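Local coordinates for Bd3459 (Bdellovibrio bacteriovorus HD100, PDB 5CED), which forms a covalent complex with penicillin G and probably acts as a serine-type D-Ala-D-Ala carboxypeptidase of the S13 family, at residues P67-S72 / G359-A364; S353-T358 / M368-T373. The protein carries 1 engineered substitution. All coordinates share one frame; numbering follows the deposited sequence.

Interaction 1 of 2, residues P67-S72 / G359-A364. With PNM (open form - penicillin g), chain C.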
# COMPACT_ATOMS: atom_id res chain seq x y z
N PRO A 67 -16.10 -5.77 7.30
CA PRO A 67 -15.42 -4.79 6.47
C PRO A 67 -14.08 -5.25 5.99
O PRO A 67 -13.28 -5.80 6.76
CB PRO A 67 -15.29 -3.56 7.36
CG PRO A 67 -16.33 -3.70 8.43
CD PRO A 67 -16.52 -5.21 8.60
N LEU A 68 -13.84 -5.02 4.70
CA LEU A 68 -12.60 -5.47 4.06
C LEU A 68 -11.46 -4.45 4.02
O LEU A 68 -10.29 -4.85 3.98
CB LEU A 68 -12.92 -5.93 2.65
CG LEU A 68 -13.90 -7.08 2.50
CD1 LEU A 68 -13.97 -7.39 1.00
CD2 LEU A 68 -13.50 -8.32 3.28
N ALA A 69 -11.81 -3.16 4.02
CA ALA A 69 -10.92 -2.07 3.69
C ALA A 69 -10.18 -2.36 2.35
O ALA A 69 -10.79 -2.97 1.42
CB ALA A 69 -9.90 -1.85 4.85
N SER A 70 -8.92 -2.17 2.19
CA SER A 70 -8.25 -2.11 0.93
C SER A 70 -7.83 -3.50 0.39
O SER A 70 -7.47 -3.55 -0.80
CB SER A 70 -6.94 -1.32 0.97
OG SER A 70 -7.29 0.05 1.00
N ILE A 71 -8.32 -4.55 1.06
CA ILE A 71 -8.19 -5.89 0.40
C ILE A 71 -9.26 -6.01 -0.66
O ILE A 71 -9.17 -6.88 -1.51
CB ILE A 71 -8.14 -7.09 1.37
CG1 ILE A 71 -9.46 -7.29 2.12
CG2 ILE A 71 -6.93 -6.95 2.32
CD1 ILE A 71 -9.51 -8.54 2.97
N SER A 72 -10.23 -5.12 -0.62
CA SER A 72 -11.17 -4.93 -1.69
C SER A 72 -10.46 -4.78 -3.03
O SER A 72 -11.03 -5.16 -4.07
CB SER A 72 -12.00 -3.69 -1.46
OG SER A 72 -12.84 -3.80 -0.35
N GLY A 359 -5.22 -3.88 4.52
CA GLY A 359 -6.29 -2.92 4.59
C GLY A 359 -6.41 -2.29 5.97
O GLY A 359 -6.17 -2.94 6.95
N SER A 360 -6.82 -1.03 6.01
CA SER A 360 -7.08 -0.31 7.26
C SER A 360 -8.25 0.59 7.03
O SER A 360 -8.23 1.40 6.14
CB SER A 360 -5.89 0.56 7.64
OG SER A 360 -4.66 -0.18 7.62
N VAL A 361 -9.28 0.46 7.87
CA VAL A 361 -10.33 1.49 8.00
C VAL A 361 -10.74 1.59 9.49
O VAL A 361 -10.24 0.82 10.33
CB VAL A 361 -11.59 1.21 7.15
CG1 VAL A 361 -11.30 1.37 5.67
CG2 VAL A 361 -12.24 -0.14 7.49
N ASN A 362 -11.65 2.49 9.78
CA ASN A 362 -12.01 2.76 11.15
C ASN A 362 -12.26 1.47 11.94
O ASN A 362 -11.63 1.20 12.99
CB ASN A 362 -13.20 3.68 11.18
CG ASN A 362 -13.69 3.95 12.58
OD1 ASN A 362 -12.93 3.87 13.59
ND2 ASN A 362 -14.97 4.26 12.67
N LYS A 363 -13.10 0.62 11.39
CA LYS A 363 -13.53 -0.59 12.06
C LYS A 363 -12.79 -1.87 11.67
O LYS A 363 -13.11 -2.93 12.18
CB LYS A 363 -15.07 -0.76 11.94
CG LYS A 363 -15.84 0.40 12.59
CD LYS A 363 -15.48 0.58 14.08
CE LYS A 363 -16.54 1.42 14.83
NZ LYS A 363 -16.02 1.85 16.17
N ALA A 364 -11.76 -1.79 10.88
CA ALA A 364 -11.05 -3.03 10.49
C ALA A 364 -9.61 -2.88 10.10
O ALA A 364 -9.20 -1.90 9.51
CB ALA A 364 -11.83 -3.75 9.39
O8 PNM C . -7.45 -0.05 3.31
C7 PNM C . -7.27 0.62 2.31
N4 PNM C . -4.84 1.13 2.23
C3 PNM C . -4.23 1.10 3.90
C11 PNM C . -3.53 -0.15 4.09
O13 PNM C . -3.06 -0.81 3.06
O12 PNM C . -3.39 -0.56 5.27
C2 PNM C . -3.59 2.36 3.98
C10 PNM C . -3.60 2.81 5.45
C9 PNM C . -2.11 2.29 3.54
S1 PNM C . -4.55 3.48 2.96
C5 PNM C . -5.46 2.35 2.02
C6 PNM C . -6.82 1.97 2.68
N14 PNM C . -7.55 2.76 3.56
C15 PNM C . -7.88 4.10 3.59
O16 PNM C . -7.65 4.82 2.68
C17 PNM C . -8.63 4.48 4.90
C18 PNM C . -7.88 5.63 5.57
C19 PNM C . -8.65 6.67 6.12
C20 PNM C . -7.99 7.76 6.71
C21 PNM C . -6.60 7.80 6.75
C22 PNM C . -5.85 6.73 6.21
C23 PNM C . -6.51 5.65 5.63
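The penicillin-binding active site takes shape where Ala-69 and Ser-70 press against Gly-359 and Ser-360, two backbones close enough to share one ligand oxygen. Ser-70 carries the opened penicillin as an ester, its OG 1.4 Å from C7 of the ligand. Carbonyl oxygen O8 sits between two backbone amides. Ser-360 N donates a nearly straight bond of 2.9 Å to O8 (165° at the hydrogen), whereas Ser-70 N, 2.8 Å from O8, makes a weak, strongly bent one. This pair constitutes the oxyanion hole of the penicillin-binding transpeptidase fold shared with serine beta-lactamases, with Ser-70 opening the SxxK sequence and Gly-359 closing the KTG sequence. Having no side chain, Gly-359 lets its CA approach Ser-70 N to 3.6 Å. Ala-69, whose phi of 50° with psi of -135° is rare outside glycine, turns its CB toward the strand, where it meets Ser-360 N at 3.4 Å and Val-361 CG1 at 3.6 Å. That branch of Val-361 stands anti to its own carbonyl carbon, which places it over the alanine. Ser-360 points the other way, into the site: its OG lies 2.7 Å from carboxylate oxygen O12 and donates to it, while Ser-360 O accepts the side-chain amide N14 of the penicillin at 3.0 Å. Lys-365 adds a further polar partner to Ser-360 OG. No hydrogen bond joins the two segments directly; farther from the ligand they meet through the methyl of Ala-364, which packs on Pro-67 where a type I turn brings strand 364-373 back.

Interaction 2 of 2, residues S353-T358 / M368-T373. With PNM (open form - penicillin g), chain C.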
# COMPACT_ATOMS: atom_id res chain seq x y z
N SER A 353 8.36 -14.86 1.62
CA SER A 353 7.51 -16.03 1.43
C SER A 353 6.06 -15.66 1.22
O SER A 353 5.29 -16.52 0.84
CB SER A 353 7.63 -16.99 2.61
OG SER A 353 7.09 -16.41 3.78
N THR A 354 5.69 -14.41 1.48
CA THR A 354 4.31 -14.06 1.65
C THR A 354 3.95 -13.01 0.62
O THR A 354 4.69 -12.05 0.45
CB THR A 354 4.05 -13.57 3.08
OG1 THR A 354 4.30 -14.64 3.98
CG2 THR A 354 2.64 -13.10 3.27
N THR A 355 2.86 -13.25 -0.13
CA THR A 355 2.36 -12.28 -1.09
C THR A 355 1.04 -11.79 -0.54
O THR A 355 0.20 -12.61 -0.20
CB THR A 355 2.15 -12.94 -2.46
OG1 THR A 355 3.37 -13.58 -2.86
CG2 THR A 355 1.77 -11.90 -3.51
N ALA A 356 0.85 -10.48 -0.35
CA ALA A 356 -0.29 -10.04 0.38
C ALA A 356 -0.68 -8.60 0.17
O ALA A 356 0.12 -7.79 -0.27
CB ALA A 356 -0.11 -10.33 1.87
N LYS A 357 -1.96 -8.32 0.46
CA LYS A 357 -2.55 -6.99 0.44
C LYS A 357 -3.06 -6.65 1.82
O LYS A 357 -3.71 -7.45 2.45
CB LYS A 357 -3.72 -6.93 -0.57
CG LYS A 357 -4.41 -5.56 -0.63
CD LYS A 357 -3.62 -4.55 -1.48
CE LYS A 357 -4.01 -3.11 -1.17
NZ LYS A 357 -3.34 -2.65 0.09
N THR A 358 -2.84 -5.42 2.26
CA THR A 358 -3.26 -4.92 3.58
C THR A 358 -4.52 -4.09 3.42
O THR A 358 -4.80 -3.59 2.34
CB THR A 358 -2.19 -3.96 4.17
OG1 THR A 358 -1.79 -3.02 3.15
CG2 THR A 358 -0.92 -4.75 4.67
N MET A 368 -4.73 -10.32 3.33
CA MET A 368 -5.02 -11.53 2.59
C MET A 368 -3.93 -11.77 1.58
O MET A 368 -3.33 -10.83 1.07
CB MET A 368 -6.41 -11.49 1.92
CG MET A 368 -6.55 -10.58 0.69
SD MET A 368 -8.20 -10.43 -0.04
CE MET A 368 -8.32 -11.89 -1.04
N GLY A 369 -3.75 -13.04 1.22
CA GLY A 369 -2.80 -13.38 0.20
C GLY A 369 -2.40 -14.84 0.31
O GLY A 369 -3.22 -15.67 0.70
N SER A 370 -1.16 -15.13 -0.06
CA SER A 370 -0.65 -16.48 -0.00
C SER A 370 0.65 -16.51 0.80
O SER A 370 1.45 -15.52 0.80
CB SER A 370 -0.41 -17.03 -1.42
OG SER A 370 0.65 -16.35 -2.05
N VAL A 371 0.85 -17.64 1.45
CA VAL A 371 2.13 -17.96 2.07
C VAL A 371 2.69 -19.20 1.41
O VAL A 371 1.95 -20.15 1.12
CB VAL A 371 2.07 -18.16 3.59
CG1 VAL A 371 1.65 -16.89 4.29
CG2 VAL A 371 1.14 -19.31 4.02
N SER A 372 4.00 -19.16 1.21
CA SER A 372 4.76 -20.24 0.58
C SER A 372 5.50 -20.94 1.73
O SER A 372 6.35 -20.32 2.41
CB SER A 372 5.71 -19.67 -0.44
OG SER A 372 6.69 -20.62 -0.79
N THR A 373 5.12 -22.19 1.98
CA THR A 373 5.61 -22.94 3.11
C THR A 373 6.24 -24.18 2.57
O THR A 373 6.03 -24.53 1.41
CB THR A 373 4.50 -23.38 4.09
OG1 THR A 373 3.66 -24.40 3.50
CG2 THR A 373 3.60 -22.20 4.56
O8 PNM C . -7.45 -0.05 3.31
C7 PNM C . -7.27 0.62 2.31
N4 PNM C . -4.84 1.13 2.23
C3 PNM C . -4.23 1.10 3.90
C11 PNM C . -3.53 -0.15 4.09
O13 PNM C . -3.06 -0.81 3.06
O12 PNM C . -3.39 -0.56 5.27
C2 PNM C . -3.59 2.36 3.98
C10 PNM C . -3.60 2.81 5.45
C9 PNM C . -2.11 2.29 3.54
S1 PNM C . -4.55 3.48 2.96
C5 PNM C . -5.46 2.35 2.02
C6 PNM C . -6.82 1.97 2.68
N14 PNM C . -7.55 2.76 3.56
C15 PNM C . -7.88 4.10 3.59
O16 PNM C . -7.65 4.82 2.68
C17 PNM C . -8.63 4.48 4.90
C18 PNM C . -7.88 5.63 5.57
C19 PNM C . -8.65 6.67 6.12
C20 PNM C . -7.99 7.76 6.71
C21 PNM C . -6.60 7.80 6.75
C22 PNM C . -5.85 6.73 6.21
C23 PNM C . -6.51 5.65 5.63
O HOH W 1 3.60 -16.16 -1.46
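Thr-354 and Val-371 stand side by side, pointing the same way from a non-hydrogen-bonded antiparallel pair. Thr-354 OG1 comes within 3.5 Å of Val-371 CG1, and both side chains reach Ile-410 of helix 394-411. On the other face, Thr-355 OG1 and Ser-370 OG, 4.0 Å apart, both donate to a water that donates to Ser-353 O at 2.9 Å. Ser-370 OG lies between its backbone N and carbonyl carbon (chi1 68°), bringing it against Thr-355 CB. Lys-357 and Met-368 leave from this face and both contact Val-74. These pairs belong to a beta hairpin of the transpeptidase fold, in which 354-358 and 368-373 run nearly antiparallel, 166° between their N-to-C directions. Thr-355 N donates to Ser-370 O at 2.8 Å and Lys-357 N to Met-368 O at 2.9 Å, fairly straight bonds, while Ser-372 N to Ser-353 O is more bent (143°). Gly-369 CA makes a CA-H...O contact with Thr-355 O at 3.1 Å, where a side chain would collide. Thr-358 OG1 donates to penicillin oxygen O13 over 2.6 Å, and the Lys-357 chain, kinked at its second and fourth torsions, curls so that NZ donates to Thr-358 O.

Overall arrangement
Strand 354-361 runs through both contacts: interaction 2 pairs its first part with strand 364-373, and interaction 1 sets its last part against the nucleophile loop. Their centres lie about 17 Å apart, yet they touch at the active site. Ile-71 CG2 packs 3.3 Å from Lys-357 O, Ser-70 CB lies 3.4 Å from Thr-358 O, and Ile-71 CB is 3.6 Å from Met-368 SD. The KTG sequence spans the junction, Lys-357 and Thr-358 in interaction 2 and Gly-359 in interaction 1. The penicillin carboxylate is consequently held from both, one oxygen by Thr-358 and the other by Ser-360, while the ester remains with 67-72 / 359-364.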